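Local coordinates for YjbQ family protein (Aeropyrum pernix, PDB 2P6H) that is of unknown function but belongs to the YjbQ (UPF0047) family and assembles from three copies of a chain built around antiparallel beta sheet, at residues A[32-41]-A[95-106]. Sequence-based numbering, arbitrary orientation.
Sequences GVNGLLVVYV and DSRVIPVVGGRL
Leu37 and Val101 bury the most surface where strands 35-40 and 96-102 pair antiparallel, both side chains on the face that also carries Val39 and Ile99. Leu37 CB lies 4.2 Å from Val101 CG2, and Leu37 CD2 reaches Leu106 CD1 at 4.0 Å. With CG anti to the backbone N (chi1 162°), the side chain of Leu37 also packs on Val23 and Trp26 of helix 20-28, a place suited to a branched, wholly apolar chain. Val101 sits opposite Gly35, which has no side chain; Val101 CG1 comes 3.5 Å from Val33 O, and a beta-branched residue suits the extended backbone. Val39 CG2 meets Ile99 CD1 obliquely at 4.0 Å. The type I' turn Val102-Arg105 places glycines at its two positive-phi positions. Gly103 N donates a hydrogen bond to Asn34 OD1 at 2.9 Å from above the amide plane, while Asn34 ND2 is hydrogen-bonded to Glu134; an alanine here would probably leave Gly103 N and the Glu134 carboxylate without these mates. Gly104 N donates an almost straight hydrogen bond (174°) to Val33 O. On the other face, Val98 packs against Val98 of both neighbouring subunits. The pairing is typical of an antiparallel sheet's interior, one face against helix 20-28, the other at the trimer interface.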
loop_
_atom_site.group_PDB
_atom_site.type_symbol
_atom_site.label_atom_id
_atom_site.label_comp_id
_atom_site.label_asym_id
_atom_site.label_seq_id
_atom_site.Cartn_x
_atom_site.Cartn_y
_atom_site.Cartn_z
ATOM N N GLY A 32 -11.637 3.819 -21.442
ATOM C CA GLY A 32 -10.343 3.151 -21.525
ATOM C C GLY A 32 -10.509 1.660 -21.787
ATOM O O GLY A 32 -11.426 1.029 -21.307
ATOM N N VAL A 33 -9.594 1.103 -22.605
ATOM C CA VAL A 33 -9.708 -0.316 -22.878
ATOM C C VAL A 33 -8.592 -1.106 -22.180
ATOM O O VAL A 33 -8.835 -2.020 -21.403
ATOM C CB VAL A 33 -9.644 -0.493 -24.400
ATOM C CG1 VAL A 33 -9.637 -1.980 -24.750
ATOM C CG2 VAL A 33 -10.844 0.167 -25.050
ATOM N N ASN A 34 -7.327 -0.773 -22.431
ATOM C CA ASN A 34 -6.205 -1.431 -21.759
ATOM C C ASN A 34 -5.297 -0.371 -21.165
ATOM O O ASN A 34 -4.840 0.534 -21.851
ATOM C CB ASN A 34 -5.376 -2.257 -22.755
ATOM C CG ASN A 34 -6.237 -3.274 -23.469
ATOM O OD1 ASN A 34 -6.711 -4.256 -22.906
ATOM N ND2 ASN A 34 -6.390 -3.031 -24.783
ATOM N N GLY A 35 -5.043 -0.477 -19.864
ATOM C CA GLY A 35 -4.206 0.521 -19.184
ATOM C C GLY A 35 -4.295 0.372 -17.665
ATOM O O GLY A 35 -4.604 -0.695 -17.150
ATOM N N LEU A 36 -3.971 1.468 -16.929
ATOM C CA LEU A 36 -4.025 1.461 -15.474
ATOM C C LEU A 36 -4.843 2.633 -14.983
ATOM O O LEU A 36 -4.854 3.709 -15.566
ATOM C CB LEU A 36 -2.644 1.723 -14.885
ATOM C CG LEU A 36 -1.562 0.698 -15.156
ATOM C CD1 LEU A 36 -0.254 1.292 -14.613
ATOM C CD2 LEU A 36 -1.753 -0.631 -14.430
ATOM N N LEU A 37 -5.576 2.384 -13.911
ATOM C CA LEU A 37 -6.283 3.446 -13.305
ATOM C C LEU A 37 -5.642 3.667 -11.963
ATOM O O LEU A 37 -5.295 2.726 -11.260
ATOM C CB LEU A 37 -7.712 2.968 -13.122
ATOM C CG LEU A 37 -8.441 3.827 -12.105
ATOM C CD1 LEU A 37 -8.794 5.182 -12.709
ATOM C CD2 LEU A 37 -9.733 3.204 -11.574
ATOM N N VAL A 38 -5.403 4.931 -11.620
ATOM C CA VAL A 38 -4.884 5.208 -10.279
ATOM C C VAL A 38 -5.920 5.983 -9.530
ATOM O O VAL A 38 -6.388 7.026 -9.966
ATOM C CB VAL A 38 -3.593 6.057 -10.316
ATOM C CG1 VAL A 38 -3.080 6.285 -8.895
ATOM C CG2 VAL A 38 -2.525 5.343 -11.123
ATOM N N VAL A 39 -6.343 5.388 -8.411
ATOM C CA VAL A 39 -7.279 6.014 -7.515
ATOM C C VAL A 39 -6.502 6.503 -6.340
ATOM O O VAL A 39 -5.816 5.752 -5.660
ATOM C CB VAL A 39 -8.296 4.987 -7.020
ATOM C CG1 VAL A 39 -9.355 5.676 -6.163
ATOM C CG2 VAL A 39 -8.968 4.315 -8.204
ATOM N N TYR A 40 -6.560 7.796 -6.054
ATOM C CA TYR A 40 -5.803 8.319 -4.932
ATOM C C TYR A 40 -6.487 9.518 -4.298
ATOM O O TYR A 40 -7.268 10.234 -4.922
ATOM C CB TYR A 40 -4.367 8.670 -5.383
ATOM C CG TYR A 40 -4.336 9.738 -6.436
ATOM C CD1 TYR A 40 -4.821 9.491 -7.721
ATOM C CD2 TYR A 40 -3.740 10.974 -6.162
ATOM C CE1 TYR A 40 -4.734 10.467 -8.710
ATOM C CE2 TYR A 40 -3.647 11.949 -7.155
ATOM C CZ TYR A 40 -4.157 11.692 -8.426
ATOM O OH TYR A 40 -4.060 12.659 -9.414
ATOM N N VAL A 41 -6.225 9.684 -2.996
ATOM C CA VAL A 41 -6.789 10.801 -2.276
ATOM C C VAL A 41 -5.642 11.710 -1.785
ATOM O O VAL A 41 -4.572 11.254 -1.404
ATOM C CB VAL A 41 -7.709 10.248 -1.136
ATOM C CG1 VAL A 41 -8.535 9.073 -1.654
ATOM C CG2 VAL A 41 -6.867 9.791 0.040
ATOM N N ASP A 95 -2.880 5.762 0.598
ATOM C CA ASP A 95 -3.698 6.794 -0.030
ATOM C C ASP A 95 -3.854 6.656 -1.539
ATOM O O ASP A 95 -4.397 7.549 -2.190
ATOM C CB ASP A 95 -3.128 8.176 0.295
ATOM C CG ASP A 95 -1.629 8.210 0.196
ATOM O OD1 ASP A 95 -1.073 7.422 -0.596
ATOM O OD2 ASP A 95 -1.005 9.024 0.904
ATOM N N SER A 96 -3.366 5.558 -2.105
ATOM C CA SER A 96 -3.542 5.372 -3.541
ATOM C C SER A 96 -3.514 3.887 -3.895
ATOM O O SER A 96 -2.867 3.078 -3.242
ATOM C CB SER A 96 -2.426 6.122 -4.296
ATOM O OG SER A 96 -1.277 5.280 -4.400
ATOM N N ARG A 97 -4.255 3.570 -4.944
ATOM C CA ARG A 97 -4.376 2.189 -5.416
ATOM C C ARG A 97 -4.291 2.153 -6.927
ATOM O O ARG A 97 -4.895 2.957 -7.624
ATOM C CB ARG A 97 -5.732 1.631 -4.950
ATOM C CG ARG A 97 -6.118 0.311 -5.648
ATOM C CD ARG A 97 -5.117 -0.832 -5.382
ATOM N NE ARG A 97 -5.809 -2.067 -4.958
ATOM C CZ ARG A 97 -6.301 -2.932 -5.893
ATOM N NH1 ARG A 97 -6.158 -2.706 -7.197
ATOM N NH2 ARG A 97 -6.963 -4.010 -5.479
ATOM N N VAL A 98 -3.518 1.208 -7.436
ATOM C CA VAL A 98 -3.410 1.052 -8.878
ATOM C C VAL A 98 -4.280 -0.132 -9.254
ATOM O O VAL A 98 -4.212 -1.185 -8.654
ATOM C CB VAL A 98 -1.943 0.774 -9.279
ATOM C CG1 VAL A 98 -1.879 0.551 -10.795
ATOM C CG2 VAL A 98 -1.041 1.938 -8.905
ATOM N N ILE A 99 -5.165 0.104 -10.258
ATOM C CA ILE A 99 -6.098 -0.937 -10.717
ATOM C C ILE A 99 -6.032 -1.099 -12.227
ATOM O O ILE A 99 -6.388 -0.213 -12.993
ATOM C CB ILE A 99 -7.535 -0.553 -10.340
ATOM C CG1 ILE A 99 -7.613 -0.220 -8.853
ATOM C CG2 ILE A 99 -8.473 -1.752 -10.605
ATOM C CD1 ILE A 99 -8.980 0.332 -8.445
ATOM N N PRO A 100 -5.589 -2.271 -12.702
ATOM C CA PRO A 100 -5.515 -2.521 -14.145
ATOM C C PRO A 100 -6.881 -2.466 -14.829
ATOM O O PRO A 100 -7.917 -2.779 -14.228
ATOM C CB PRO A 100 -4.900 -3.919 -14.221
ATOM C CG PRO A 100 -4.145 -4.165 -12.943
ATOM C CD PRO A 100 -4.969 -3.374 -11.951
ATOM N N VAL A 101 -6.874 -2.032 -16.082
ATOM C CA VAL A 101 -8.085 -1.981 -16.895
ATOM C C VAL A 101 -7.679 -2.843 -18.079
ATOM O O VAL A 101 -6.729 -2.521 -18.809
ATOM C CB VAL A 101 -8.415 -0.546 -17.361
ATOM C CG1 VAL A 101 -9.607 -0.566 -18.330
ATOM C CG2 VAL A 101 -8.752 0.318 -16.152
ATOM N N VAL A 102 -8.366 -3.966 -18.240
ATOM C CA VAL A 102 -8.032 -4.897 -19.318
ATOM C C VAL A 102 -9.259 -5.207 -20.155
ATOM O O VAL A 102 -10.270 -5.691 -19.665
ATOM C CB VAL A 102 -7.501 -6.205 -18.722
ATOM C CG1 VAL A 102 -6.878 -7.065 -19.819
ATOM C CG2 VAL A 102 -6.454 -5.910 -17.664
ATOM N N GLY A 103 -9.168 -4.937 -21.453
ATOM C CA GLY A 103 -10.285 -5.210 -22.337
ATOM C C GLY A 103 -11.532 -4.487 -21.867
ATOM O O GLY A 103 -12.635 -5.036 -21.902
ATOM N N GLY A 104 -11.353 -3.256 -21.412
ATOM C CA GLY A 104 -12.476 -2.466 -20.953
ATOM C C GLY A 104 -12.956 -2.841 -19.555
ATOM O O GLY A 104 -13.822 -2.168 -19.005
ATOM N N ARG A 105 -12.405 -3.904 -18.975
ATOM C CA ARG A 105 -12.827 -4.347 -17.645
ATOM C C ARG A 105 -11.917 -3.880 -16.513
ATOM O O ARG A 105 -10.722 -4.214 -16.476
ATOM C CB ARG A 105 -12.903 -5.875 -17.592
ATOM C CG ARG A 105 -13.989 -6.508 -18.455
ATOM C CD ARG A 105 -13.860 -8.047 -18.402
ATOM N NE ARG A 105 -15.094 -8.673 -18.846
ATOM C CZ ARG A 105 -15.284 -9.989 -18.937
ATOM N NH1 ARG A 105 -14.312 -10.842 -18.616
ATOM N NH2 ARG A 105 -16.463 -10.461 -19.333
ATOM N N LEU A 106 -12.490 -3.118 -15.583
ATOM C CA LEU A 106 -11.755 -2.709 -14.448
ATOM C C LEU A 106 -11.419 -3.961 -13.705
ATOM O O LEU A 106 -12.285 -4.727 -13.303
ATOM C CB LEU A 106 -12.670 -1.828 -13.608
ATOM C CG LEU A 106 -11.942 -1.240 -12.410
ATOM C CD1 LEU A 106 -10.700 -0.444 -12.814
ATOM C CD2 LEU A 106 -12.816 -0.293 -11.589
#